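Local coordinates for protein putative sarcosine dimethylglycine methyltransferase (PDB 2O57) that probably transfers methyl groups from S-adenosylmethionine to sarcosine and dimethylglycine, at residues K85-G90 and N149-I154; D165-F170 and A221-L226; R180-I185 and L290-D295. All blocks are in the same frame, centred on the assembly; numbering follows the deposited sequence.

Interaction 1 of 3, residues K85-G90 and N149-I154; sequences KGLDLG and NSYDFI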
loop_
_atom_site.group_PDB
_atom_site.type_symbol
_atom_site.label_atom_id
_atom_site.label_comp_id
_atom_site.label_asym_id
_atom_site.label_seq_id
_atom_site.Cartn_x
_atom_site.Cartn_y
_atom_site.Cartn_z
ATOM N N LYS A 85 24.107 3.765 1.303
ATOM C CA LYS A 85 24.011 5.160 1.705
ATOM C C LYS A 85 22.655 5.730 1.323
ATOM O O LYS A 85 22.256 5.711 0.148
ATOM C CB LYS A 85 25.129 5.972 1.021
ATOM C CG LYS A 85 25.367 7.309 1.660
ATOM C CD LYS A 85 26.591 7.274 2.531
ATOM C CE LYS A 85 26.852 8.666 3.111
ATOM N NZ LYS A 85 27.208 9.661 2.026
ATOM N N GLY A 86 21.950 6.226 2.332
ATOM C CA GLY A 86 20.658 6.825 2.103
ATOM C C GLY A 86 20.624 8.258 2.529
ATOM O O GLY A 86 21.482 8.715 3.321
ATOM N N LEU A 87 19.633 8.950 1.978
ATOM C CA LEU A 87 19.357 10.343 2.220
ATOM C C LEU A 87 17.964 10.467 2.821
ATOM O O LEU A 87 16.959 9.962 2.241
ATOM C CB LEU A 87 19.454 11.103 0.891
ATOM C CG LEU A 87 19.020 12.563 0.923
ATOM C CD1 LEU A 87 19.920 13.401 1.905
ATOM C CD2 LEU A 87 18.925 13.165 -0.476
ATOM N N ASP A 88 17.873 11.105 3.995
ATOM C CA ASP A 88 16.554 11.291 4.615
ATOM C C ASP A 88 16.128 12.736 4.392
ATOM O O ASP A 88 16.707 13.654 4.984
ATOM C CB ASP A 88 16.539 10.935 6.109
ATOM C CG ASP A 88 15.136 11.056 6.745
ATOM O OD1 ASP A 88 14.204 11.686 6.170
ATOM O OD2 ASP A 88 14.981 10.517 7.847
ATOM N N LEU A 89 15.121 12.920 3.527
ATOM C CA LEU A 89 14.616 14.239 3.181
ATOM C C LEU A 89 13.512 14.635 4.164
ATOM O O LEU A 89 12.427 14.045 4.182
ATOM C CB LEU A 89 14.128 14.255 1.721
ATOM C CG LEU A 89 15.173 14.183 0.606
ATOM C CD1 LEU A 89 14.489 14.168 -0.743
ATOM C CD2 LEU A 89 16.114 15.420 0.646
ATOM N N GLY A 90 13.801 15.603 5.010
ATOM C CA GLY A 90 12.840 16.063 6.013
ATOM C C GLY A 90 13.008 15.235 7.269
ATOM O O GLY A 90 12.039 14.794 7.869
ATOM N N ASN A 149 24.394 11.298 -8.287
ATOM C CA ASN A 149 24.618 9.877 -8.141
ATOM C C ASN A 149 25.295 9.494 -6.835
ATOM O O ASN A 149 26.240 8.722 -6.864
ATOM C CB ASN A 149 25.441 9.342 -9.324
ATOM C CG ASN A 149 24.799 9.627 -10.639
ATOM O OD1 ASN A 149 23.615 9.324 -10.828
ATOM N ND2 ASN A 149 25.550 10.243 -11.561
ATOM N N SER A 150 24.827 10.067 -5.718
ATOM C CA SER A 150 25.405 9.832 -4.390
ATOM C C SER A 150 24.723 8.722 -3.572
ATOM O O SER A 150 25.385 8.063 -2.775
ATOM C CB SER A 150 25.350 11.132 -3.547
ATOM O OG SER A 150 26.405 12.015 -3.902
ATOM N N TYR A 151 23.408 8.533 -3.756
ATOM C CA TYR A 151 22.649 7.686 -2.845
ATOM C C TYR A 151 22.123 6.375 -3.389
ATOM O O TYR A 151 21.558 6.315 -4.465
ATOM C CB TYR A 151 21.516 8.510 -2.184
ATOM C CG TYR A 151 22.088 9.647 -1.355
ATOM C CD1 TYR A 151 22.658 9.394 -0.111
ATOM C CD2 TYR A 151 22.112 10.944 -1.844
ATOM C CE1 TYR A 151 23.218 10.400 0.645
ATOM C CE2 TYR A 151 22.669 11.988 -1.109
ATOM C CZ TYR A 151 23.233 11.703 0.137
ATOM O OH TYR A 151 23.787 12.713 0.895
ATOM N N ASP A 152 22.259 5.327 -2.595
ATOM C CA ASP A 152 21.579 4.088 -2.896
ATOM C C ASP A 152 20.071 4.219 -2.740
ATOM O O ASP A 152 19.334 3.554 -3.433
ATOM C CB ASP A 152 22.123 2.994 -2.005
ATOM C CG ASP A 152 23.598 2.779 -2.226
ATOM O OD1 ASP A 152 23.916 2.365 -3.355
ATOM O OD2 ASP A 152 24.416 3.083 -1.326
ATOM N N PHE A 153 19.622 5.083 -1.825
ATOM C CA PHE A 153 18.196 5.235 -1.530
ATOM C C PHE A 153 17.889 6.581 -0.864
ATOM O O PHE A 153 18.779 7.252 -0.306
ATOM C CB PHE A 153 17.650 4.061 -0.671
ATOM C CG PHE A 153 18.188 4.026 0.733
ATOM C CD1 PHE A 153 17.501 4.666 1.776
ATOM C CD2 PHE A 153 19.373 3.327 1.035
ATOM C CE1 PHE A 153 18.013 4.626 3.101
ATOM C CE2 PHE A 153 19.880 3.274 2.345
ATOM C CZ PHE A 153 19.183 3.929 3.382
ATOM N N ILE A 154 16.637 6.991 -1.024
ATOM C CA ILE A 154 16.051 8.165 -0.388
ATOM C C ILE A 154 14.803 7.725 0.404
ATOM O O ILE A 154 13.966 6.918 -0.073
ATOM C CB ILE A 154 15.643 9.269 -1.398
ATOM C CG1 ILE A 154 16.869 9.809 -2.102
ATOM C CG2 ILE A 154 14.833 10.430 -0.687
ATOM C CD1 ILE A 154 16.561 10.784 -3.327
#
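Gly86 and Leu87 of strand 85-89 pair with Phe153 and Ile154 of strand 151-157 as parallel neighbours at the centre of the Rossmann-like sheet of a class I methyltransferase, and two aromatic rings fold over the first strand on opposite faces. The hollow on one side is Gly86 itself. Lacking a side chain, it lets the Phe153 ring lie directly over its backbone, with Gly86 CA 3.5 Å from the ring centroid in a CH-pi contact; a CB there would run into Phe153 CE1. The ring is brought back over the strand by a first torsion of 68°, which sets CG between the backbone N and the carbonyl carbon. On the other side the bump is Leu87: its CB stands 3.6 Å from the centroid of the Tyr151 ring, 3° off the normal, while CD1 and CD2 spread over the CZ and CE2 side. The Tyr151 hydroxyl is hydrogen-bonded to Asp109, which also takes a salt bridge from Lys85, so the ring is fixed at its far end as well. An alanine in place of Tyr151 would probably uncover Leu87 CB and leave Asp109 without its hydroxyl partner. Farther along, Leu89 CD1 rests on Ile154 CG2 at 3.8 Å, and both side chains continue onto Cys173 of helix 166-176. Leu87 N donates to Phe153 O at 3.0 Å, a regular bond of the parallel pairing. At the bend around Asp152, Lys85 O receives weak bonds from Asp152 N and Phe153 N, whereas the carboxylate, salt-bridged through OD1 to Lys178, turns OD2 back to the start of the other strand: Lys85 N points at the anti lone pair of Asp152 OD2, 2.7 Å away and almost straight at 174°.

Interaction 2 of 3, residues D165-F170 and A221-L226; sequences DKLKVF and AKECGL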
loop_
_atom_site.group_PDB
_atom_site.type_symbol
_atom_site.label_atom_id
_atom_site.label_comp_id
_atom_site.label_asym_id
_atom_site.label_seq_id
_atom_site.Cartn_x
_atom_site.Cartn_y
_atom_site.Cartn_z
ATOM N N ASP A 165 7.205 23.826 -5.604
ATOM C CA ASP A 165 8.029 23.339 -6.677
ATOM C C ASP A 165 8.305 21.845 -6.574
ATOM O O ASP A 165 9.440 21.416 -6.458
ATOM C CB ASP A 165 9.314 24.152 -6.790
ATOM C CG ASP A 165 9.862 24.140 -8.185
ATOM O OD1 ASP A 165 10.753 24.964 -8.470
ATOM O OD2 ASP A 165 9.393 23.294 -8.994
ATOM N N LYS A 166 7.234 21.065 -6.621
ATOM C CA LYS A 166 7.314 19.595 -6.616
ATOM C C LYS A 166 8.145 19.046 -7.768
ATOM O O LYS A 166 8.836 18.048 -7.583
ATOM C CB LYS A 166 5.918 18.952 -6.610
ATOM C CG LYS A 166 4.972 19.369 -5.459
ATOM C CD LYS A 166 5.179 18.579 -4.185
ATOM C CE LYS A 166 3.989 18.758 -3.212
ATOM N NZ LYS A 166 3.906 20.150 -2.699
ATOM N N LEU A 167 8.085 19.670 -8.953
ATOM C CA LEU A 167 8.928 19.216 -10.062
ATOM C C LEU A 167 10.413 19.315 -9.672
ATOM O O LEU A 167 11.174 18.400 -9.890
ATOM C CB LEU A 167 8.668 19.967 -11.382
ATOM C CG LEU A 167 9.566 19.560 -12.580
ATOM C CD1 LEU A 167 9.498 18.039 -12.892
ATOM C CD2 LEU A 167 9.377 20.430 -13.874
ATOM N N LYS A 168 10.835 20.454 -9.146
ATOM C CA LYS A 168 12.230 20.602 -8.723
ATOM C C LYS A 168 12.665 19.581 -7.645
ATOM O O LYS A 168 13.771 19.043 -7.730
ATOM C CB LYS A 168 12.503 22.051 -8.287
ATOM C CG LYS A 168 13.962 22.359 -7.968
ATOM C CD LYS A 168 14.901 22.033 -9.136
ATOM C CE LYS A 168 16.315 22.520 -8.783
ATOM N NZ LYS A 168 17.271 22.121 -9.828
ATOM N N VAL A 169 11.776 19.292 -6.680
ATOM C CA VAL A 169 11.979 18.217 -5.675
ATOM C C VAL A 169 12.300 16.893 -6.365
ATOM O O VAL A 169 13.328 16.276 -6.103
ATOM C CB VAL A 169 10.735 18.031 -4.759
ATOM C CG1 VAL A 169 10.948 16.881 -3.745
ATOM C CG2 VAL A 169 10.416 19.348 -4.027
ATOM N N PHE A 170 11.439 16.480 -7.274
ATOM C CA PHE A 170 11.669 15.218 -7.972
ATOM C C PHE A 170 12.917 15.263 -8.874
ATOM O O PHE A 170 13.602 14.270 -8.994
ATOM C CB PHE A 170 10.404 14.770 -8.739
ATOM C CG PHE A 170 9.391 14.083 -7.859
ATOM C CD1 PHE A 170 9.531 12.711 -7.533
ATOM C CD2 PHE A 170 8.290 14.782 -7.379
ATOM C CE1 PHE A 170 8.606 12.080 -6.687
ATOM C CE2 PHE A 170 7.340 14.166 -6.572
ATOM C CZ PHE A 170 7.496 12.805 -6.208
ATOM N N ALA A 221 7.696 12.180 -11.198
ATOM C CA ALA A 221 8.790 11.227 -11.047
ATOM C C ALA A 221 9.184 10.662 -12.447
ATOM O O ALA A 221 10.368 10.525 -12.761
ATOM C CB ALA A 221 8.394 10.097 -10.131
ATOM N N LYS A 222 8.192 10.328 -13.264
ATOM C CA LYS A 222 8.472 9.703 -14.571
ATOM C C LYS A 222 9.234 10.637 -15.482
ATOM O O LYS A 222 10.169 10.229 -16.133
ATOM C CB LYS A 222 7.196 9.243 -15.264
ATOM C CG LYS A 222 7.393 8.640 -16.672
ATOM C CD LYS A 222 6.037 8.246 -17.238
ATOM C CE LYS A 222 6.103 7.920 -18.757
ATOM N NZ LYS A 222 4.844 7.230 -19.161
ATOM N N GLU A 223 8.813 11.896 -15.508
ATOM C CA GLU A 223 9.517 12.966 -16.222
ATOM C C GLU A 223 11.031 13.001 -15.866
ATOM O O GLU A 223 11.878 13.327 -16.712
ATOM C CB GLU A 223 8.863 14.286 -15.808
ATOM C CG GLU A 223 8.638 15.167 -16.886
ATOM C CD GLU A 223 8.207 16.518 -16.406
ATOM O OE1 GLU A 223 7.023 16.634 -16.001
ATOM O OE2 GLU A 223 9.071 17.433 -16.456
ATOM N N CYS A 224 11.339 12.683 -14.603
ATOM C CA CYS A 224 12.695 12.743 -14.064
ATOM C C CYS A 224 13.479 11.432 -14.153
ATOM O O CYS A 224 14.559 11.311 -13.564
ATOM C CB CYS A 224 12.643 13.227 -12.606
ATOM S SG CYS A 224 11.903 14.876 -12.487
ATOM N N GLY A 225 12.925 10.450 -14.868
ATOM C CA GLY A 225 13.552 9.124 -14.987
ATOM C C GLY A 225 13.358 8.218 -13.773
ATOM O O GLY A 225 14.147 7.286 -13.561
ATOM N N LEU A 226 12.307 8.479 -12.986
ATOM C CA LEU A 226 11.961 7.600 -11.867
ATOM C C LEU A 226 10.685 6.851 -12.140
ATOM O O LEU A 226 9.593 7.450 -12.204
ATOM C CB LEU A 226 11.808 8.358 -10.537
ATOM C CG LEU A 226 12.939 9.280 -10.091
ATOM C CD1 LEU A 226 12.534 10.109 -8.858
ATOM C CD2 LEU A 226 14.144 8.442 -9.798
#
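Phe170 and Ala221 are where the backbones of two helix ends come nearest, CA to CA 5.8 Å, between the first turn of helix 166-176 and the last turn of helix 214-223, with no hydrogen bond across. The apolar contacts come first. Ala221 CB touches Phe170 CD1 at 3.9 Å, and Ala221 N lies over one ring face near its rim; Leu226 CD1 arrives at the ring edge, 4.2 Å from the same Phe170 CD1. With CG anti to its carbonyl carbon (chi1 -81°), Phe170 sends its ring toward these residues, and Tyr217 and Phe160 add edge-to-face contacts. Cys224 SG sits beside the base of that side chain, 4.0 Å from Phe170 CB, and also meets Leu167 CD1. A mixed contact lies at the margin, where Leu167 CD1 is 3.6 Å from Glu223 OE2 and the two side chains cross at about a right angle.

The polar bonds stay within each segment and shape the two helix ends. Asp165 is the N-cap, its OD2 accepting from Lys168 N at 3.2 Å. A Schellman motif closes the other helix: Leu226 N and Gly225 N return to Ala221 O and Lys222 O, with Gly225 at positive phi. Cys224 N also reaches Ala221 O, from the face opposite Leu226 N. Since no capping bond crosses between the segments, their cohesion rests on van der Waals packing around Phe170 and Cys224.

Interaction 3 of 3, residues R180-I185 and L290-D295; sequences RGVMAI and LFRKSD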
loop_
_atom_site.group_PDB
_atom_site.type_symbol
_atom_site.label_atom_id
_atom_site.label_comp_id
_atom_site.label_asym_id
_atom_site.label_seq_id
_atom_site.Cartn_x
_atom_site.Cartn_y
_atom_site.Cartn_z
ATOM N N ARG A 180 19.478 3.058 -10.595
ATOM C CA ARG A 180 18.790 1.939 -9.929
ATOM C C ARG A 180 18.627 2.136 -8.420
ATOM O O ARG A 180 18.145 1.255 -7.746
ATOM C CB ARG A 180 19.395 0.577 -10.269
ATOM C CG ARG A 180 19.461 0.287 -11.790
ATOM C CD ARG A 180 19.685 -1.221 -12.092
ATOM N NE ARG A 180 18.584 -2.057 -11.565
ATOM C CZ ARG A 180 17.348 -2.136 -12.081
ATOM N NH1 ARG A 180 16.973 -1.405 -13.138
ATOM N NH2 ARG A 180 16.455 -2.938 -11.513
ATOM N N GLY A 181 19.008 3.311 -7.918
ATOM C CA GLY A 181 18.628 3.730 -6.567
ATOM C C GLY A 181 17.128 3.792 -6.365
ATOM O O GLY A 181 16.372 3.969 -7.322
ATOM N N VAL A 182 16.680 3.645 -5.115
ATOM C CA VAL A 182 15.256 3.507 -4.857
ATOM C C VAL A 182 14.821 4.615 -3.892
ATOM O O VAL A 182 15.535 4.914 -2.927
ATOM C CB VAL A 182 14.905 2.079 -4.304
ATOM C CG1 VAL A 182 13.417 1.975 -3.863
ATOM C CG2 VAL A 182 15.140 1.015 -5.391
HETATM N N MSE A 183 13.665 5.223 -4.153
HETATM C CA MSE A 183 13.148 6.209 -3.213
HETATM C C MSE A 183 11.838 5.745 -2.613
HETATM O O MSE A 183 10.909 5.384 -3.352
HETATM C CB MSE A 183 12.928 7.551 -3.905
HETATM C CG MSE A 183 12.210 8.554 -2.988
HETATM SE SE MSE A 183 12.420 10.429 -3.467
HETATM C CE MSE A 183 11.323 10.495 -4.982
ATOM N N ALA A 184 11.731 5.820 -1.291
ATOM C CA ALA A 184 10.474 5.518 -0.602
ATOM C C ALA A 184 9.948 6.794 0.059
ATOM O O ALA A 184 10.654 7.425 0.861
ATOM C CB ALA A 184 10.664 4.391 0.441
ATOM N N ILE A 185 8.714 7.182 -0.278
ATOM C CA ILE A 185 8.106 8.394 0.299
ATOM C C ILE A 185 6.734 8.115 0.848
ATOM O O ILE A 185 6.052 7.145 0.423
ATOM C CB ILE A 185 8.000 9.589 -0.695
ATOM C CG1 ILE A 185 6.977 9.310 -1.832
ATOM C CG2 ILE A 185 9.368 9.925 -1.251
ATOM C CD1 ILE A 185 6.645 10.576 -2.653
ATOM N N LEU A 290 6.958 3.992 -3.904
ATOM C CA LEU A 290 8.356 3.654 -4.124
ATOM C C LEU A 290 8.671 3.829 -5.591
ATOM O O LEU A 290 7.865 3.475 -6.479
ATOM C CB LEU A 290 8.676 2.239 -3.686
ATOM C CG LEU A 290 8.997 2.037 -2.200
ATOM C CD1 LEU A 290 7.634 1.940 -1.388
ATOM C CD2 LEU A 290 9.735 0.750 -2.175
ATOM N N PHE A 291 9.842 4.392 -5.840
ATOM C CA PHE A 291 10.307 4.664 -7.191
ATOM C C PHE A 291 11.666 4.038 -7.364
ATOM O O PHE A 291 12.383 3.831 -6.380
ATOM C CB PHE A 291 10.493 6.167 -7.413
ATOM C CG PHE A 291 9.281 7.007 -7.108
ATOM C CD1 PHE A 291 8.297 7.211 -8.073
ATOM C CD2 PHE A 291 9.154 7.634 -5.871
ATOM C CE1 PHE A 291 7.185 8.022 -7.801
ATOM C CE2 PHE A 291 8.057 8.455 -5.593
ATOM C CZ PHE A 291 7.072 8.645 -6.559
ATOM N N ARG A 292 12.033 3.745 -8.605
ATOM C CA ARG A 292 13.413 3.411 -8.892
ATOM C C ARG A 292 13.943 4.302 -10.017
ATOM O O ARG A 292 13.219 4.616 -10.964
ATOM C CB ARG A 292 13.571 1.931 -9.251
ATOM C CG ARG A 292 15.034 1.493 -9.419
ATOM C CD ARG A 292 15.218 0.042 -9.871
ATOM N NE ARG A 292 14.787 -0.983 -8.919
ATOM C CZ ARG A 292 15.489 -1.461 -7.883
ATOM N NH1 ARG A 292 16.711 -0.987 -7.551
ATOM N NH2 ARG A 292 14.944 -2.425 -7.158
ATOM N N LYS A 293 15.196 4.730 -9.900
ATOM C CA LYS A 293 15.859 5.466 -10.971
ATOM C C LYS A 293 16.277 4.515 -12.131
ATOM O O LYS A 293 17.399 3.978 -12.160
ATOM C CB LYS A 293 17.076 6.229 -10.449
ATOM C CG LYS A 293 17.724 7.120 -11.499
ATOM C CD LYS A 293 18.797 8.057 -10.868
ATOM C CE LYS A 293 19.654 8.745 -11.934
ATOM N NZ LYS A 293 20.671 9.660 -11.283
ATOM N N SER A 294 15.335 4.293 -13.043
ATOM C CA SER A 294 15.509 3.422 -14.219
ATOM C C SER A 294 14.349 3.717 -15.148
ATOM O O SER A 294 13.291 4.203 -14.711
ATOM C CB SER A 294 15.496 1.919 -13.856
ATOM O OG SER A 294 14.281 1.571 -13.210
ATOM N N ASP A 295 14.544 3.372 -16.407
ATOM C CA ASP A 295 13.559 3.577 -17.457
ATOM C C ASP A 295 12.336 2.689 -17.243
ATOM O O ASP A 295 11.214 3.110 -17.521
ATOM C CB ASP A 295 14.226 3.289 -18.813
ATOM C CG ASP A 295 13.349 3.654 -20.009
ATOM O OD1 ASP A 295 12.552 4.621 -19.913
ATOM O OD2 ASP A 295 13.485 2.975 -21.064
#
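The antiparallel part of the mixed methyltransferase sheet begins here, where residues 290-293 of strand 284-293 run against residues 181-185 of strand 181-190 at 159°. Met183 and Phe291 form the hydrogen-bonded pair, each N giving to the other's O at 2.9 Å, and Lys293 N donates to Gly181 O. Beyond them, Arg180 N reaches Lys293 O. On one face the selenomethionine Met183 lies alongside Phe291, Met183 CE 3.7 Å from Phe291 CD2, while Ile185 CD1 meets the ring at its edge. The other face carries Val182, Ala184, Leu290 and Arg292. Bent at chi3 (-66°), Arg292 turns back so that NH1 donates to Arg180 O at 2.7 Å, in the carbonyl plane. Val182 CG2 covers one face of the Arg292 guanidinium, 3.3 Å from Arg292 NH1. Over the opposite face the guanidinium of Arg180 stacks nearly parallel, centres 4.6 Å apart; these like charges probably cost some energy, and Arg292 has a weak, long ion pair with Glu52 of the second subunit. Helix 59-76 packs on Val182, Ala184 and Leu290, helix 214-223 on Ile185 and Phe291, and strands 151-157 and 226-233 flank the pair.

How the interactions relate
Interactions 1 and 3 belong to one sheet: strands 151-157 and 181-190 are neighbours, joined by Ile154 O and Ala184 N at 2.8 Å, and the centres of the two interactions lie about 11 Å apart. Asn149 OD1 also meets Lys293 NZ at 3.0 Å. Interaction 2 sits on the face bearing Met183 and Phe291, with Ala221 CB 3.3 Å from Phe291 CE1 and Phe170 CE1 3.6 Å from Met183 CE. It does not touch interaction 1; their nearest atoms are about 5 Å apart, although strand 151-157 leads into helix 166-176. Gly90, ending interaction 1, opens a glycine-rich turn consistent with the S-adenosylmethionine site of class I methyltransferases.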